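Local coordinates for protein SCO1 homolog 1, mitochondrial (Arabidopsis thaliana, PDB 6N5U), which probably acts as a mitochondrial copper chaperone, binding copper(I) through a thioredoxin-fold domain and helping to insert copper into cytochrome c oxidase, at residues 54-59 against 155-160; 131-136 against 148-153. One frame throughout, in Å; residues are numbered along the deposited sequence.

Contact 1 of 2, residues 54-59 against 155-160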
ATOM      1  N   ALA A  54      -1.652  -7.340   6.716  1.00 46.51           N
ATOM      2  CA  ALA A  54      -1.103  -7.293   8.058  1.00 46.55           C
ATOM      3  C   ALA A  54      -0.834  -8.700   8.565  1.00 54.71           C
ATOM      4  O   ALA A  54       0.262  -8.959   9.069  1.00 58.30           O
ATOM      5  CB  ALA A  54      -2.065  -6.576   8.971  1.00 46.40           C
ATOM      6  N   ALA A  55      -1.788  -9.633   8.360  1.00 50.23           N
ATOM      7  CA  ALA A  55      -1.625 -11.024   8.787  1.00 51.90           C
ATOM      8  C   ALA A  55      -0.562 -11.715   7.953  1.00 57.23           C
ATOM      9  O   ALA A  55       0.148 -12.575   8.482  1.00 58.72           O
ATOM     10  CB  ALA A  55      -2.945 -11.767   8.701  1.00 52.85           C
ATOM     11  N   ALA A  56      -0.426 -11.312   6.654  1.00 52.02           N
ATOM     12  CA  ALA A  56       0.592 -11.846   5.734  1.00 52.37           C
ATOM     13  C   ALA A  56       1.997 -11.404   6.204  1.00 58.63           C
ATOM     14  O   ALA A  56       2.885 -12.257   6.299  1.00 61.33           O
ATOM     15  CB  ALA A  56       0.328 -11.399   4.313  1.00 50.14           C
ATOM     16  N   ILE A  57       2.157 -10.107   6.602  1.00 52.99           N
ATOM     17  CA  ILE A  57       3.403  -9.521   7.136  1.00 53.67           C
ATOM     18  C   ILE A  57       3.959 -10.363   8.274  1.00 62.54           C
ATOM     19  O   ILE A  57       5.142 -10.733   8.233  1.00 65.25           O
ATOM     20  CB  ILE A  57       3.237  -8.005   7.508  1.00 53.95           C
ATOM     21  CG1 ILE A  57       3.016  -7.123   6.249  1.00 51.80           C
ATOM     22  CG2 ILE A  57       4.393  -7.455   8.368  1.00 54.19           C
ATOM     23  CD1 ILE A  57       4.025  -7.283   5.050  1.00 56.07           C
ATOM     24  N   ASP A  58       3.078 -10.732   9.234  1.00 60.16           N
ATOM     25  CA  ASP A  58       3.402 -11.572  10.397  1.00 63.14           C
ATOM     26  C   ASP A  58       3.731 -13.013  10.028  1.00 69.98           C
ATOM     27  O   ASP A  58       4.647 -13.588  10.607  1.00 74.16           O
ATOM     28  CB  ASP A  58       2.259 -11.528  11.429  1.00 64.28           C
ATOM     29  CG  ASP A  58       2.045 -10.165  12.080  1.00 65.65           C
ATOM     30  OD1 ASP A  58       2.927  -9.280  11.920  1.00 64.55           O
ATOM     31  OD2 ASP A  58       0.998  -9.983  12.756  1.00 64.06           O
ATOM     32  N   LYS A  59       2.984 -13.602   9.086  1.00 64.66           N
ATOM     33  CA  LYS A  59       3.213 -14.979   8.644  1.00 67.29           C
ATOM     34  C   LYS A  59       4.553 -15.116   7.916  1.00 72.17           C
ATOM     35  O   LYS A  59       5.313 -16.033   8.223  1.00 75.81           O
ATOM     36  CB  LYS A  59       2.062 -15.460   7.772  1.00 68.76           C
ATOM     37  CG  LYS A  59       0.816 -15.807   8.548  1.00 72.44           C
ATOM     38  CD  LYS A  59       0.160 -17.039   7.947  1.00 80.19           C
ATOM     39  CE  LYS A  59      -1.144 -17.357   8.605  1.00 91.09           C
ATOM     40  NZ  LYS A  59      -1.014 -17.473  10.088  1.00 96.68           N
ATOM     41  N   ASP A 155      -2.579 -17.090   2.953  1.00 69.89           N
ATOM     42  CA  ASP A 155      -1.660 -18.171   2.639  1.00 72.37           C
ATOM     43  C   ASP A 155      -1.000 -18.013   1.270  1.00 74.90           C
ATOM     44  O   ASP A 155       0.207 -18.179   1.175  1.00 76.95           O
ATOM     45  CB  ASP A 155      -2.336 -19.542   2.796  1.00 77.60           C
ATOM     46  CG  ASP A 155      -2.685 -19.928   4.215  1.00 82.63           C
ATOM     47  OD1 ASP A 155      -2.215 -19.245   5.148  1.00 80.54           O
ATOM     48  OD2 ASP A 155      -3.407 -20.938   4.392  1.00 91.21           O
ATOM     49  N   SER A 156      -1.764 -17.653   0.231  1.00 67.59           N
ATOM     50  CA  SER A 156      -1.179 -17.503  -1.107  1.00 66.42           C
ATOM     51  C   SER A 156      -0.304 -16.246  -1.266  1.00 66.80           C
ATOM     52  O   SER A 156       0.555 -16.206  -2.154  1.00 66.08           O
ATOM     53  CB  SER A 156      -2.244 -17.582  -2.194  1.00 69.94           C
ATOM     54  OG  SER A 156      -3.425 -16.888  -1.838  1.00 77.51           O
ATOM     55  N   LEU A 157      -0.504 -15.237  -0.392  1.00 60.96           N
ATOM     56  CA  LEU A 157       0.299 -14.015  -0.371  1.00 57.78           C
ATOM     57  C   LEU A 157       1.616 -14.328   0.335  1.00 62.43           C
ATOM     58  O   LEU A 157       2.685 -14.087  -0.234  1.00 61.76           O
ATOM     59  CB  LEU A 157      -0.445 -12.838   0.319  1.00 54.83           C
ATOM     60  CG  LEU A 157       0.254 -11.440   0.314  1.00 56.46           C
ATOM     61  CD1 LEU A 157       0.709 -11.044  -1.085  1.00 56.44           C
ATOM     62  CD2 LEU A 157      -0.653 -10.359   0.881  1.00 52.71           C
ATOM     63  N   THR A 158       1.526 -14.920   1.548  1.00 60.48           N
ATOM     64  CA  THR A 158       2.668 -15.316   2.373  1.00 62.08           C
ATOM     65  C   THR A 158       3.598 -16.218   1.567  1.00 69.17           C
ATOM     66  O   THR A 158       4.729 -15.814   1.301  1.00 69.07           O
ATOM     67  CB  THR A 158       2.184 -15.945   3.680  1.00 68.07           C
ATOM     68  OG1 THR A 158       1.354 -15.001   4.367  1.00 61.75           O
ATOM     69  CG2 THR A 158       3.327 -16.400   4.575  1.00 69.53           C
ATOM     70  N   ASP A 159       3.092 -17.387   1.101  1.00 68.45           N
ATOM     71  CA  ASP A 159       3.837 -18.377   0.310  1.00 71.31           C
ATOM     72  C   ASP A 159       4.566 -17.760  -0.866  1.00 74.33           C
ATOM     73  O   ASP A 159       5.745 -18.053  -1.072  1.00 77.90           O
ATOM     74  CB  ASP A 159       2.918 -19.504  -0.191  1.00 75.52           C
ATOM     75  CG  ASP A 159       2.282 -20.370   0.873  1.00 90.89           C
ATOM     76  OD1 ASP A 159       2.777 -20.360   2.036  1.00 93.73           O
ATOM     77  OD2 ASP A 159       1.287 -21.056   0.555  1.00 98.01           O
ATOM     78  N   GLY A 160       3.849 -16.921  -1.611  1.00 66.25           N
ATOM     79  CA  GLY A 160       4.370 -16.194  -2.751  1.00 64.61           C
ATOM     80  C   GLY A 160       5.482 -15.233  -2.385  1.00 67.64           C
ATOM     81  O   GLY A 160       6.576 -15.331  -2.936  1.00 70.44           O
TER
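Asp155 meets the aliphatic end of Lys59 on the outer side of a helix pair, and the two side chains pass at a slant. The CB of Asp155 points away from helix 54-59, yet CG lies beside the backbone N (chi1 -68°) and the carboxylate swings back, leaving OD1 4.1 Å from CE of Lys59. The ammonium does not follow: the lysine chain, bent at chi2 and chi4, carries NZ off to 5.4 Å from that same OD1, an opposite-charge neighbour but no salt bridge. One step inward, Leu157 replaces charge with packing. Its CG stands trans to the backbone N (chi1 -175°), so the isobutyl group reaches across the gap and CD2 rests 3.7 Å from the CB of Ala56, while the same side chain also touches Lys52 one turn earlier. The helices themselves, 8.9 Å apart at closest approach between segment axes and crossing at -41°, illustrate the thioredoxin fold: helix 45-64, which follows the first copper cysteine, and the C-terminal helix 154-167 pack together over one face of the central sheet. The small side chain of Ala56 probably helps to let them come close, and Ala56 lies nearest Thr158 (5.3 Å between CA atoms). Thr158 fits between Ala56 and Lys59: OG1 lies 3.5 Å from both CA of Ala56 and CB of Lys59, and the methyl CG2 is 3.6 Å from the same lysine CB. The hydroxyl's polar need is met within its own helix by a hydrogen bond to Val154 O, which allows it to face apolar carbon. Farther along, the side chain touches Ile60 and Asn63. With an alanine here, the bond to Val154 O would be lost and a gap would probably open beside Ala56 and Lys59.

Contact 2 of 2, residues 131-136 against 148-153. With CU1 (copper (I) ion), chain D.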
ATOM      1  N   HIS A 131     -11.014   2.070  -7.751  1.00 38.60           N
ATOM      2  CA  HIS A 131      -9.585   1.901  -8.021  1.00 39.27           C
ATOM      3  C   HIS A 131      -9.162   0.462  -8.210  1.00 44.94           C
ATOM      4  O   HIS A 131      -9.942  -0.463  -7.958  1.00 45.95           O
ATOM      5  CB  HIS A 131      -8.748   2.553  -6.896  1.00 39.22           C
ATOM      6  CG  HIS A 131      -8.958   1.904  -5.553  1.00 42.21           C
ATOM      7  ND1 HIS A 131      -8.137   0.884  -5.108  1.00 43.66           N
ATOM      8  CD2 HIS A 131      -9.922   2.125  -4.631  1.00 43.43           C
ATOM      9  CE1 HIS A 131      -8.593   0.562  -3.913  1.00 42.95           C
ATOM     10  NE2 HIS A 131      -9.666   1.292  -3.586  1.00 43.30           N
ATOM     11  N   SER A 132      -7.903   0.291  -8.642  1.00 42.61           N
ATOM     12  CA  SER A 132      -7.256  -0.994  -8.911  1.00 43.35           C
ATOM     13  C   SER A 132      -6.975  -1.672  -7.573  1.00 50.07           C
ATOM     14  O   SER A 132      -6.442  -1.020  -6.665  1.00 49.23           O
ATOM     15  CB  SER A 132      -5.939  -0.772  -9.652  1.00 43.27           C
ATOM     16  OG  SER A 132      -6.011   0.194 -10.686  1.00 44.57           O
ATOM     17  N   ILE A 133      -7.389  -2.943  -7.418  1.00 49.91           N
ATOM     18  CA  ILE A 133      -7.149  -3.698  -6.169  1.00 50.88           C
ATOM     19  C   ILE A 133      -5.855  -4.430  -6.411  1.00 57.53           C
ATOM     20  O   ILE A 133      -5.815  -5.460  -7.111  1.00 58.80           O
ATOM     21  CB  ILE A 133      -8.334  -4.580  -5.719  1.00 55.00           C
ATOM     22  CG1 ILE A 133      -9.586  -3.701  -5.542  1.00 55.03           C
ATOM     23  CG2 ILE A 133      -7.990  -5.331  -4.425  1.00 56.13           C
ATOM     24  CD1 ILE A 133     -10.845  -4.264  -6.130  1.00 64.36           C
ATOM     25  N   VAL A 134      -4.766  -3.801  -5.930  1.00 53.52           N
ATOM     26  CA  VAL A 134      -3.400  -4.191  -6.230  1.00 54.01           C
ATOM     27  C   VAL A 134      -2.427  -4.180  -5.018  1.00 51.28           C
ATOM     28  O   VAL A 134      -2.567  -3.363  -4.125  1.00 50.90           O
ATOM     29  CB  VAL A 134      -2.934  -3.191  -7.339  1.00 59.92           C
ATOM     30  CG1 VAL A 134      -1.469  -3.328  -7.635  1.00 60.87           C
ATOM     31  CG2 VAL A 134      -3.725  -3.360  -8.629  1.00 61.27           C
ATOM     32  N   MET A 135      -1.414  -5.058  -5.046  1.00 43.53           N
ATOM     33  CA  MET A 135      -0.305  -5.123  -4.097  1.00 42.64           C
ATOM     34  C   MET A 135       0.961  -5.324  -4.911  1.00 47.26           C
ATOM     35  O   MET A 135       0.982  -6.118  -5.870  1.00 46.94           O
ATOM     36  CB  MET A 135      -0.466  -6.220  -3.027  1.00 45.82           C
ATOM     37  CG  MET A 135      -1.547  -5.918  -2.039  1.00 48.43           C
ATOM     38  SD  MET A 135      -1.931  -7.200  -0.853  1.00 54.21           S
ATOM     39  CE  MET A 135      -2.440  -8.601  -2.002  1.00 53.26           C
ATOM     40  N   TYR A 136       2.010  -4.593  -4.536  1.00 44.19           N
ATOM     41  CA  TYR A 136       3.278  -4.608  -5.256  1.00 45.01           C
ATOM     42  C   TYR A 136       4.411  -4.959  -4.335  1.00 48.72           C
ATOM     43  O   TYR A 136       4.696  -4.205  -3.401  1.00 49.47           O
ATOM     44  CB  TYR A 136       3.555  -3.221  -5.874  1.00 45.97           C
ATOM     45  CG  TYR A 136       2.601  -2.783  -6.953  1.00 47.31           C
ATOM     46  CD1 TYR A 136       2.620  -3.379  -8.210  1.00 51.37           C
ATOM     47  CD2 TYR A 136       1.724  -1.721  -6.748  1.00 46.22           C
ATOM     48  CE1 TYR A 136       1.780  -2.945  -9.232  1.00 52.45           C
ATOM     49  CE2 TYR A 136       0.888  -1.265  -7.771  1.00 46.72           C
ATOM     50  CZ  TYR A 136       0.922  -1.880  -9.014  1.00 54.68           C
ATOM     51  OH  TYR A 136       0.041  -1.538 -10.009  1.00 56.41           O
ATOM     52  N   TYR A 148       0.293  -8.860  -6.759  1.00 60.55           N
ATOM     53  CA  TYR A 148      -0.685  -9.708  -6.062  1.00 60.90           C
ATOM     54  C   TYR A 148      -2.092  -9.068  -6.097  1.00 66.62           C
ATOM     55  O   TYR A 148      -2.320  -7.996  -5.507  1.00 64.64           O
ATOM     56  CB  TYR A 148      -0.241  -9.995  -4.614  1.00 60.83           C
ATOM     57  CG  TYR A 148       1.062 -10.757  -4.516  1.00 61.91           C
ATOM     58  CD1 TYR A 148       1.085 -12.149  -4.567  1.00 65.48           C
ATOM     59  CD2 TYR A 148       2.270 -10.090  -4.340  1.00 61.50           C
ATOM     60  CE1 TYR A 148       2.282 -12.852  -4.501  1.00 66.33           C
ATOM     61  CE2 TYR A 148       3.473 -10.785  -4.261  1.00 63.90           C
ATOM     62  CZ  TYR A 148       3.475 -12.165  -4.345  1.00 69.54           C
ATOM     63  OH  TYR A 148       4.662 -12.847  -4.284  1.00 69.21           O
ATOM     64  N   GLY A 149      -3.014  -9.744  -6.781  1.00 65.65           N
ATOM     65  CA  GLY A 149      -4.398  -9.304  -6.924  1.00 65.81           C
ATOM     66  C   GLY A 149      -5.327  -9.621  -5.758  1.00 71.64           C
ATOM     67  O   GLY A 149      -4.894 -10.118  -4.710  1.00 70.38           O
ATOM     68  N   LYS A 150      -6.632  -9.317  -5.947  1.00 69.60           N
ATOM     69  CA  LYS A 150      -7.726  -9.515  -4.983  1.00 68.90           C
ATOM     70  C   LYS A 150      -7.940 -10.990  -4.617  1.00 71.22           C
ATOM     71  O   LYS A 150      -8.301 -11.290  -3.481  1.00 71.48           O
ATOM     72  CB  LYS A 150      -9.039  -8.898  -5.548  1.00 72.42           C
ATOM     73  CG  LYS A 150     -10.320  -9.100  -4.707  1.00 99.05           C
ATOM     74  CD  LYS A 150     -10.350  -8.294  -3.378  1.00112.75           C
ATOM     75  CE  LYS A 150     -11.345  -8.822  -2.347  1.00123.56           C
ATOM     76  NZ  LYS A 150     -11.255  -8.123  -1.022  1.00126.04           N
ATOM     77  N   ASN A 151      -7.718 -11.896  -5.571  1.00 67.66           N
ATOM     78  CA  ASN A 151      -7.950 -13.336  -5.433  1.00 70.01           C
ATOM     79  C   ASN A 151      -7.058 -14.090  -4.393  1.00 72.40           C
ATOM     80  O   ASN A 151      -7.454 -15.174  -3.929  1.00 73.28           O
ATOM     81  CB  ASN A 151      -7.866 -14.007  -6.797  1.00 71.83           C
ATOM     82  CG  ASN A 151      -9.025 -13.654  -7.700  1.00104.82           C
ATOM     83  OD1 ASN A 151      -9.926 -12.867  -7.356  1.00 94.57           O
ATOM     84  ND2 ASN A 151      -9.028 -14.242  -8.884  1.00107.37           N
ATOM     85  N   HIS A 152      -5.902 -13.508  -4.016  1.00 65.29           N
ATOM     86  CA  HIS A 152      -4.994 -14.071  -3.025  1.00 64.92           C
ATOM     87  C   HIS A 152      -5.614 -14.070  -1.628  1.00 68.07           C
ATOM     88  O   HIS A 152      -6.358 -13.156  -1.291  1.00 66.49           O
ATOM     89  CB  HIS A 152      -3.669 -13.297  -2.996  1.00 63.74           C
ATOM     90  CG  HIS A 152      -2.738 -13.663  -4.107  1.00 68.51           C
ATOM     91  ND1 HIS A 152      -2.031 -14.856  -4.097  1.00 73.32           N
ATOM     92  CD2 HIS A 152      -2.443 -12.992  -5.240  1.00 69.57           C
ATOM     93  CE1 HIS A 152      -1.331 -14.868  -5.217  1.00 73.37           C
ATOM     94  NE2 HIS A 152      -1.548 -13.770  -5.941  1.00 71.44           N
ATOM     95  N   ASP A 153      -5.359 -15.143  -0.854  1.00 65.39           N
ATOM     96  CA  ASP A 153      -5.714 -15.353   0.538  1.00 65.84           C
ATOM     97  C   ASP A 153      -4.422 -15.078   1.323  1.00 69.28           C
ATOM     98  O   ASP A 153      -3.359 -14.985   0.704  1.00 68.10           O
ATOM     99  CB  ASP A 153      -6.061 -16.846   0.732  1.00 72.07           C
ATOM    100  CG  ASP A 153      -7.485 -17.287   0.569  1.00 81.80           C
ATOM    101  OD1 ASP A 153      -8.365 -16.408   0.319  1.00 82.96           O
ATOM    102  OD2 ASP A 153      -7.733 -18.508   0.692  1.00 76.07           O
TER
HETATM  103 CU   CU1 D 201     -10.947   0.449  -1.571  0.50 56.44          CU
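Met135 and Tyr148 are paired across two antiparallel chain segments, their side chains on the same face, and joined by two unequal hydrogen bonds. Tyr148 N gives to Met135 O at 3.0 Å, whereas the return bond from Met135 N to Tyr148 O, at 3.1 Å, is bent to 122° at the hydrogen and weak. Here strands 135-138 and 144-148 form the antiparallel pair at one edge of the central sheet of the thioredoxin fold. The side chains cross at about a right angle; the methionine folds at chi3 (-60°), which brings its methyl CE to 3.7 Å from CB of Tyr148. Toward the metal, Ile133 lays its CG2 against Lys150, 3.9 Å from both CB and CD of the lysine. Lys150, bent at chi2, crosses the isoleucine at a slant, and its ammonium makes a salt bridge with Glu49 on helix 45-64. Behind these contacts, Gly149 to His152 form a type I turn leading into the C-terminal helix. Tyr148 turns its ring edge to one face of the His152 imidazole, with Tyr148 CD1 3.4 Å above the plane of that imidazole and toward its rim. On the other segment the chain runs back to His131, whose NE2 binds the copper(I) ion at 2.5 Å, with the metal in the ring plane; Cys42 and Cys46, of the CxxxC motif of Sco proteins, complete the site. The far nitrogen, ND1, donates to Ser132 O at 3.0 Å from above the carbonyl plane, and Ser132 OG is itself hydrogen-bonded to Tyr116 N, which helps to position the loop. With its proton directed at Ser132 O, ND1 leaves NE2 for the metal, and this bond probably limits ring rotation and makes the imidazole a somewhat stronger donor to copper.

Overall arrangement
Leu157 is shared by the two contacts, whose centres lie about 13 Å apart. Its CD2, besides its packing within contact 1, comes 3.8 Å from CE of Met135 in contact 2, and its CD1 lies 3.5 Å from CG of Tyr148. Helix 154-167 is thereby packed against the edge of the sheet, where strand 144-148 is outermost within the chain. Contact 2 supplies the copper ligand His131, and its Ile133 side chain is about 7 Å from those of Cys42 and Cys46; contact 1 lies away from the site. Helix 45-64 nevertheless serves both ends, carrying Cys46 near its start and Ala56 farther along.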